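Local coordinates for protein ORF10 (Moritella marina, PDB 6RIW) that forms the ketosynthase-chain length factor part of a polyunsaturated fatty acid synthase and probably extends acyl chains by condensation on acyl carrier protein, at residues Val117-Leu122 against Gly221-Ala226; Tyr174-Ile179 against His189-Ala194; Val580-Glu585 against Ala659-Ala664. One frame throughout, in Å; residues are numbered along the deposited sequence.

Contact 1 of 3, residues Val117-Leu122 against Gly221-Ala226; sequences VILGNL and GAVSAA
Leu119 pairs with Gly221 and Gly120 with Ala222 as parallel bridges between strands 117-120 and 221-224, whose axes come within 4.3 Å at an angle of 33°. Three backbone bonds zip the pair. Gly221 N gives to Ile118 O, Gly120 N reaches Gly221 O at 2.8 Å and nearly straight (170°), and Val223 N gives to Gly120 O at 2.9 Å. At Gly120 the strands draw so near that any side chain would press on the methyl of Ala222. On the other face Leu119 reaches across with both branches. With its CG anti to the backbone N (chi1 178°), CD1 settles on Ala222 CA at 3.8 Å while CD2 meets Val223 CG1 at 4.1 Å.

Farther along, Asn121 lies alongside Val223, pointing the same way, and its amide is held at both ends. OD1 accepts from a water at 3.0 Å that in turn takes Ala225 N at 2.9 Å, whereas ND2 donates to Ala172 O. Leu122 then turns toward the partner segment, its CD1 resting on Ala226 CB at 3.9 Å and beside Ser224 OG.

Leu89 of helix 88-104 covers Asn121 and Val223, and Ser199 of helix 198-211 meets Ala222. Parallel strands buried between helices are as expected for a core sheet of the layered alpha-beta-alpha-beta-alpha thiolase fold, to which the ketosynthase family belongs.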
loop_
_atom_site.group_PDB
_atom_site.type_symbol
_atom_site.label_atom_id
_atom_site.label_comp_id
_atom_site.label_asym_id
_atom_site.label_seq_id
_atom_site.Cartn_x
_atom_site.Cartn_y
_atom_site.Cartn_z
ATOM N N VAL A 117 -12.120 2.066 9.742
ATOM C CA VAL A 117 -10.861 1.334 9.945
ATOM C C VAL A 117 -9.800 1.879 8.994
ATOM O O VAL A 117 -10.067 2.086 7.811
ATOM C CB VAL A 117 -11.030 -0.192 9.784
ATOM C CG1 VAL A 117 -11.742 -0.556 8.466
ATOM C CG2 VAL A 117 -9.666 -0.902 9.915
ATOM N N ILE A 118 -8.598 2.138 9.522
ATOM C CA ILE A 118 -7.433 2.506 8.715
ATOM C C ILE A 118 -6.337 1.477 8.968
ATOM O O ILE A 118 -5.948 1.246 10.118
ATOM C CB ILE A 118 -6.943 3.939 9.020
ATOM C CG1 ILE A 118 -8.053 4.946 8.702
ATOM C CG2 ILE A 118 -5.700 4.261 8.195
ATOM C CD1 ILE A 118 -7.733 6.384 9.148
ATOM N N LEU A 119 -5.823 0.867 7.895
ATOM C CA LEU A 119 -4.950 -0.300 8.007
ATOM C C LEU A 119 -3.622 -0.016 7.319
ATOM O O LEU A 119 -3.603 0.213 6.110
ATOM C CB LEU A 119 -5.613 -1.526 7.360
ATOM C CG LEU A 119 -4.806 -2.826 7.337
ATOM C CD1 LEU A 119 -4.763 -3.405 8.743
ATOM C CD2 LEU A 119 -5.428 -3.820 6.329
ATOM N N GLY A 120 -2.518 -0.055 8.065
ATOM C CA GLY A 120 -1.209 -0.036 7.416
ATOM C C GLY A 120 -0.927 -1.379 6.749
ATOM O O GLY A 120 -1.228 -2.443 7.298
ATOM N N ASN A 121 -0.337 -1.336 5.545
ATOM C CA ASN A 121 -0.193 -2.568 4.769
ATOM C C ASN A 121 0.886 -2.395 3.698
ATOM O O ASN A 121 1.058 -1.304 3.154
ATOM C CB ASN A 121 -1.535 -2.944 4.122
ATOM C CG ASN A 121 -1.521 -4.314 3.478
ATOM O OD1 ASN A 121 -0.706 -5.172 3.813
ATOM N ND2 ASN A 121 -2.426 -4.520 2.522
ATOM N N LEU A 122 1.618 -3.481 3.420
ATOM C CA LEU A 122 2.620 -3.509 2.351
ATOM C C LEU A 122 1.964 -3.742 0.995
ATOM O O LEU A 122 1.029 -4.533 0.873
ATOM C CB LEU A 122 3.629 -4.641 2.597
ATOM C CG LEU A 122 4.599 -4.442 3.755
ATOM C CD1 LEU A 122 5.265 -5.761 4.188
ATOM C CD2 LEU A 122 5.645 -3.402 3.361
ATOM N N GLY A 221 -4.721 0.004 12.804
ATOM C CA GLY A 221 -3.806 -1.100 12.955
ATOM C C GLY A 221 -2.993 -1.271 11.698
ATOM O O GLY A 221 -2.960 -0.381 10.845
ATOM N N ALA A 222 -2.334 -2.425 11.598
ATOM C CA ALA A 222 -1.475 -2.706 10.453
ATOM C C ALA A 222 -1.223 -4.201 10.359
ATOM O O ALA A 222 -1.399 -4.944 11.327
ATOM C CB ALA A 222 -0.143 -1.955 10.545
ATOM N N VAL A 223 -0.774 -4.621 9.182
ATOM C CA VAL A 223 -0.463 -6.015 8.895
ATOM C C VAL A 223 0.761 -6.011 7.996
ATOM O O VAL A 223 0.931 -5.112 7.156
ATOM C CB VAL A 223 -1.664 -6.755 8.258
ATOM C CG1 VAL A 223 -2.066 -6.096 6.936
ATOM C CG2 VAL A 223 -1.338 -8.237 8.024
ATOM N N SER A 224 1.661 -6.957 8.253
ATOM C CA SER A 224 2.859 -7.199 7.461
ATOM C C SER A 224 2.838 -8.696 7.168
ATOM O O SER A 224 3.149 -9.508 8.049
ATOM C CB SER A 224 4.116 -6.775 8.236
ATOM O OG SER A 224 5.295 -7.345 7.693
ATOM N N ALA A 225 2.444 -9.068 5.945
ATOM C CA ALA A 225 2.358 -10.481 5.552
ATOM C C ALA A 225 2.765 -10.663 4.094
ATOM O O ALA A 225 2.154 -11.437 3.341
ATOM C CB ALA A 225 0.948 -11.030 5.766
ATOM N N ALA A 226 3.781 -9.928 3.671
ATOM C CA ALA A 226 4.327 -10.119 2.335
ATOM C C ALA A 226 5.040 -11.466 2.224
ATOM O O ALA A 226 5.465 -12.061 3.218
ATOM C CB ALA A 226 5.314 -8.991 2.016
HETATM O O HOH W 1 1.457 -7.185 4.008
#

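Contact 2 of 3, residues Tyr174-Ile179 against His189-Ala194; sequences YPAALI and HFALDA
Ala176 and Phe190 are the nearest pair by CA, 5.6 Å apart, where helix 174-179 runs over strand 189-193 at 147° with the two axes 6.5 Å apart. No hydrogen bond joins the segments, so the fit depends on small side chains that let a helix settle close to a strand. Ala176 supplies the central touch. Its methyl points at the strand backbone, with CB 3.6 Å from Phe190 O and 3.9 Å from Ala191 N, and thus presses on the peptide linking those residues. The methyl of Ala191 comes up to meet it, CB to CB at 4.3 Å, while the ring of Phe190 is carried on a bond that leaves the helix behind.

His189 makes the second touch, one helical position on. Its CG sits between the backbone N and the carbonyl carbon (chi1 47°), which brings the imidazole up beside Ala177. There ND1 lies 3.5 Å from Ala177 CA and CE1 3.7 Å from Ala177 CB, the ring meeting the alanine obliquely. This is a van der Waals contact with the ND1-CE1 part of the ring.

The far side of the helix carries Leu178, which packs on Asn90 and Leu94 of helix 88-104, and Tyr174, whose hydroxyl bonds to that of Tyr82. Beneath the strand, Phe190 and Leu192 rest on helix 198-211. Strand 189-193 itself is flanked in its sheet by strands 115-120 and 659-663, the latter belonging to the second ketosynthase-like half of the chain.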
loop_
_atom_site.group_PDB
_atom_site.type_symbol
_atom_site.label_atom_id
_atom_site.label_comp_id
_atom_site.label_asym_id
_atom_site.label_seq_id
_atom_site.Cartn_x
_atom_site.Cartn_y
_atom_site.Cartn_z
ATOM N N TYR A 174 -7.920 -3.924 -0.581
ATOM C CA TYR A 174 -9.039 -4.793 -0.211
ATOM C C TYR A 174 -8.991 -5.323 1.225
ATOM O O TYR A 174 -10.071 -5.484 1.822
ATOM C CB TYR A 174 -9.127 -5.963 -1.201
ATOM C CG TYR A 174 -10.337 -6.846 -0.977
ATOM C CD1 TYR A 174 -11.626 -6.332 -1.087
ATOM C CD2 TYR A 174 -10.180 -8.200 -0.653
ATOM C CE1 TYR A 174 -12.752 -7.152 -0.879
ATOM C CE2 TYR A 174 -11.291 -9.023 -0.434
ATOM C CZ TYR A 174 -12.570 -8.491 -0.550
ATOM O OH TYR A 174 -13.670 -9.312 -0.344
ATOM N N PRO A 175 -7.835 -5.622 1.829
ATOM C CA PRO A 175 -7.874 -6.114 3.223
ATOM C C PRO A 175 -8.598 -5.178 4.178
ATOM O O PRO A 175 -9.269 -5.653 5.107
ATOM C CB PRO A 175 -6.391 -6.262 3.580
ATOM C CG PRO A 175 -5.758 -6.644 2.232
ATOM C CD PRO A 175 -6.488 -5.762 1.242
ATOM N N ALA A 176 -8.485 -3.860 3.981
ATOM C CA ALA A 176 -9.217 -2.936 4.845
ATOM C C ALA A 176 -10.721 -2.995 4.575
ATOM O O ALA A 176 -11.527 -2.947 5.510
ATOM C CB ALA A 176 -8.698 -1.512 4.658
ATOM N N ALA A 177 -11.120 -3.091 3.306
ATOM C CA ALA A 177 -12.541 -3.221 2.995
ATOM C C ALA A 177 -13.088 -4.562 3.466
ATOM O O ALA A 177 -14.257 -4.657 3.848
ATOM C CB ALA A 177 -12.766 -3.051 1.485
ATOM N N LEU A 178 -12.266 -5.608 3.435
ATOM C CA LEU A 178 -12.722 -6.907 3.898
ATOM C C LEU A 178 -12.958 -6.894 5.399
ATOM O O LEU A 178 -13.947 -7.460 5.886
ATOM C CB LEU A 178 -11.697 -7.971 3.537
ATOM C CG LEU A 178 -11.991 -9.359 4.097
ATOM C CD1 LEU A 178 -13.046 -9.997 3.253
ATOM C CD2 LEU A 178 -10.738 -10.211 4.056
ATOM N N ILE A 179 -12.049 -6.265 6.143
ATOM C CA ILE A 179 -12.254 -6.070 7.575
ATOM C C ILE A 179 -13.564 -5.332 7.826
ATOM O O ILE A 179 -14.360 -5.725 8.687
ATOM C CB ILE A 179 -11.049 -5.333 8.185
ATOM C CG1 ILE A 179 -9.893 -6.330 8.351
ATOM C CG2 ILE A 179 -11.427 -4.643 9.511
ATOM C CD1 ILE A 179 -8.545 -5.670 8.514
ATOM N N HIS A 189 -13.116 3.557 5.377
ATOM C CA HIS A 189 -12.058 2.562 5.457
ATOM C C HIS A 189 -11.113 2.721 4.279
ATOM O O HIS A 189 -11.550 3.010 3.161
ATOM C CB HIS A 189 -12.600 1.122 5.512
ATOM C CG HIS A 189 -13.668 0.807 4.506
ATOM N ND1 HIS A 189 -13.402 0.203 3.298
ATOM C CD2 HIS A 189 -15.013 0.958 4.562
ATOM C CE1 HIS A 189 -14.531 0.023 2.636
ATOM N NE2 HIS A 189 -15.528 0.473 3.382
ATOM N N PHE A 190 -9.817 2.562 4.552
ATOM C CA PHE A 190 -8.794 2.477 3.519
ATOM C C PHE A 190 -7.543 1.875 4.143
ATOM O O PHE A 190 -7.434 1.747 5.363
ATOM C CB PHE A 190 -8.498 3.837 2.866
ATOM C CG PHE A 190 -8.012 4.920 3.825
ATOM C CD1 PHE A 190 -8.920 5.728 4.502
ATOM C CD2 PHE A 190 -6.648 5.157 3.992
ATOM C CE1 PHE A 190 -8.456 6.754 5.383
ATOM C CE2 PHE A 190 -6.177 6.174 4.832
ATOM C CZ PHE A 190 -7.082 6.973 5.531
ATOM N N ALA A 191 -6.628 1.452 3.280
ATOM C CA ALA A 191 -5.289 1.047 3.681
ATOM C C ALA A 191 -4.306 2.142 3.293
ATOM O O ALA A 191 -4.563 2.945 2.387
ATOM C CB ALA A 191 -4.891 -0.277 3.022
ATOM N N LEU A 192 -3.174 2.179 3.993
ATOM C CA LEU A 192 -2.121 3.130 3.656
ATOM C C LEU A 192 -0.769 2.449 3.791
ATOM O O LEU A 192 -0.640 1.406 4.438
ATOM C CB LEU A 192 -2.176 4.393 4.544
ATOM C CG LEU A 192 -1.923 4.244 6.050
ATOM C CD1 LEU A 192 -0.432 4.203 6.424
ATOM C CD2 LEU A 192 -2.573 5.409 6.799
ATOM N N ASP A 193 0.250 3.071 3.194
ATOM C CA ASP A 193 1.632 2.606 3.289
ATOM C C ASP A 193 2.499 3.822 3.578
ATOM O O ASP A 193 2.536 4.765 2.783
ATOM C CB ASP A 193 2.063 1.903 1.990
ATOM C CG ASP A 193 3.502 1.337 2.007
ATOM O OD1 ASP A 193 4.159 1.246 3.082
ATOM O OD2 ASP A 193 3.975 0.932 0.896
ATOM N N ALA A 194 3.152 3.811 4.729
ATOM C CA ALA A 194 4.216 4.744 5.087
ATOM C C ALA A 194 5.450 3.961 5.535
ATOM O O ALA A 194 6.170 4.389 6.435
ATOM C CB ALA A 194 3.761 5.704 6.190
#

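Contact 3 of 3, residues Val580-Glu585 against Ala659-Ala664; sequences VAMGME and AITVSA
Val580 and Ala581 pair in parallel with Thr661 and Val662, the touching parts of the two segments running 37° apart, and three backbone bonds join them. Val580 N gives to Ile660 O at 2.9 Å. Val580 O receives Val662 N at 2.8 Å, and Thr661 CA adds a C-H contact to the same oxygen at 3.2 Å. Val662 O is likewise shared. It takes Met582 N at 3.2 Å and a C-H contact from Ala581 CA at 3.4 Å. The outward-facing peptide groups of the pair are engaged by further strands: Ala581 bonds to Ala691 and Val693 on one flank, while Thr661 and Ser663 bond to Asp193 and Ala191 on the other. This places strand 659-663 at the seam where, as in dimeric thiolase-fold enzymes, the sheets of two related halves meet, here within one chain.

The fourth cross-link comes from a side chain. Ser663 OG, set beside its own backbone N (chi1 -58°), donates to Met582 O at 2.8 Å, from above the carbonyl plane, 38° out of it. Replacing Ser663 with an alanine removes this hydroxyl, which would probably leave Met582 O without this hydroxyl donor and that peptide freer to turn. The bent chain of Met582 crosses Thr661 of strand 659-663, CG lying 3.7 Å from Thr661 CB and SD beside Ser663 OG. One residue on, Gly583 O is taken by Gln553 NE2.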
loop_
_atom_site.group_PDB
_atom_site.type_symbol
_atom_site.label_atom_id
_atom_site.label_comp_id
_atom_site.label_asym_id
_atom_site.label_seq_id
_atom_site.Cartn_x
_atom_site.Cartn_y
_atom_site.Cartn_z
ATOM N N VAL A 580 -0.720 9.186 -2.669
ATOM C CA VAL A 580 -0.702 8.467 -3.942
ATOM C C VAL A 580 -1.746 7.353 -3.881
ATOM O O VAL A 580 -1.589 6.384 -3.132
ATOM C CB VAL A 580 0.689 7.905 -4.260
ATOM C CG1 VAL A 580 0.664 7.142 -5.586
ATOM C CG2 VAL A 580 1.723 9.047 -4.312
ATOM N N ALA A 581 -2.791 7.481 -4.691
ATOM C CA ALA A 581 -3.781 6.427 -4.860
ATOM C C ALA A 581 -3.219 5.341 -5.763
ATOM O O ALA A 581 -2.786 5.621 -6.883
ATOM C CB ALA A 581 -5.067 7.005 -5.454
ATOM N N MET A 582 -3.194 4.105 -5.277
ATOM C CA MET A 582 -2.576 3.044 -6.060
ATOM C C MET A 582 -2.999 1.713 -5.464
ATOM O O MET A 582 -3.582 1.653 -4.380
ATOM C CB MET A 582 -1.047 3.188 -6.077
ATOM C CG MET A 582 -0.426 3.309 -4.662
ATOM S SD MET A 582 -0.257 1.712 -3.788
ATOM C CE MET A 582 1.306 1.123 -4.517
ATOM N N GLY A 583 -2.752 0.649 -6.225
ATOM C CA GLY A 583 -2.690 -0.697 -5.705
ATOM C C GLY A 583 -1.341 -1.281 -6.101
ATOM O O GLY A 583 -0.518 -0.609 -6.734
ATOM N N MET A 584 -1.113 -2.535 -5.722
ATOM C CA MET A 584 0.223 -3.071 -5.988
ATOM C C MET A 584 0.467 -3.179 -7.491
ATOM O O MET A 584 -0.457 -3.396 -8.287
ATOM C CB MET A 584 0.443 -4.427 -5.289
ATOM C CG MET A 584 -0.353 -5.607 -5.792
ATOM S SD MET A 584 0.463 -7.216 -5.376
ATOM C CE MET A 584 1.954 -7.072 -6.263
ATOM N N GLU A 585 1.711 -2.944 -7.883
ATOM C CA GLU A 585 2.155 -3.254 -9.235
ATOM C C GLU A 585 2.183 -4.768 -9.363
ATOM O O GLU A 585 3.053 -5.424 -8.784
ATOM C CB GLU A 585 3.537 -2.655 -9.479
ATOM C CG GLU A 585 4.147 -3.007 -10.843
ATOM C CD GLU A 585 3.184 -2.736 -11.997
ATOM O OE1 GLU A 585 3.097 -1.558 -12.437
ATOM O OE2 GLU A 585 2.527 -3.702 -12.474
ATOM N N ALA A 659 3.637 11.916 3.395
ATOM C CA ALA A 659 3.773 11.403 2.036
ATOM C C ALA A 659 3.497 9.908 2.092
ATOM O O ALA A 659 4.315 9.142 2.617
ATOM C CB ALA A 659 5.168 11.672 1.468
ATOM N N ILE A 660 2.356 9.477 1.561
ATOM C CA ILE A 660 1.935 8.090 1.728
ATOM C C ILE A 660 1.229 7.587 0.480
ATOM O O ILE A 660 0.776 8.365 -0.361
ATOM C CB ILE A 660 0.987 7.907 2.932
ATOM C CG1 ILE A 660 -0.292 8.739 2.731
ATOM C CG2 ILE A 660 1.700 8.197 4.255
ATOM C CD1 ILE A 660 -1.368 8.477 3.797
ATOM N N THR A 661 1.097 6.261 0.382
ATOM C CA THR A 661 0.118 5.721 -0.555
ATOM C C THR A 661 -1.172 5.421 0.194
ATOM O O THR A 661 -1.170 5.202 1.408
ATOM C CB THR A 661 0.622 4.458 -1.281
ATOM O OG1 THR A 661 0.802 3.394 -0.345
ATOM C CG2 THR A 661 1.928 4.747 -2.001
ATOM N N VAL A 662 -2.280 5.448 -0.550
ATOM C CA VAL A 662 -3.618 5.175 -0.050
ATOM C C VAL A 662 -4.225 4.160 -1.012
ATOM O O VAL A 662 -4.174 4.362 -2.231
ATOM C CB VAL A 662 -4.487 6.449 -0.009
ATOM C CG1 VAL A 662 -5.930 6.106 0.342
ATOM C CG2 VAL A 662 -3.923 7.449 1.019
ATOM N N SER A 663 -4.762 3.068 -0.479
ATOM C CA SER A 663 -5.301 1.998 -1.309
ATOM C C SER A 663 -6.723 1.689 -0.867
ATOM O O SER A 663 -6.960 1.346 0.296
ATOM C CB SER A 663 -4.413 0.749 -1.231
ATOM O OG SER A 663 -3.087 1.053 -1.651
ATOM N N ALA A 664 -7.669 1.814 -1.791
ATOM C CA ALA A 664 -9.049 1.430 -1.516
ATOM C C ALA A 664 -9.689 0.941 -2.809
ATOM O O ALA A 664 -10.843 1.266 -3.104
ATOM C CB ALA A 664 -9.853 2.579 -0.893
#

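All three contacts are buried near the centre of the chain, and together they follow neighbouring strands across the seam between its halves. Contacts 1 and 2 share the first ketosynthase-family half, where Leu119 O receives Leu192 N; contact 3 lies in the second, which is probably the chain length factor. Strand 189-193 connects them, running parallel to strand 115-120 on one side and antiparallel to strand 659-663 on the other, where Ser663 N gives to Ala191 O. Chemistry follows position: contacts 1 and 3, strand against strand, rely on backbone hydrogen bonds, with a water or a serine hydroxyl added, whereas contact 2, helix against sheet, rests on van der Waals touches, with no hydrogen bond across it.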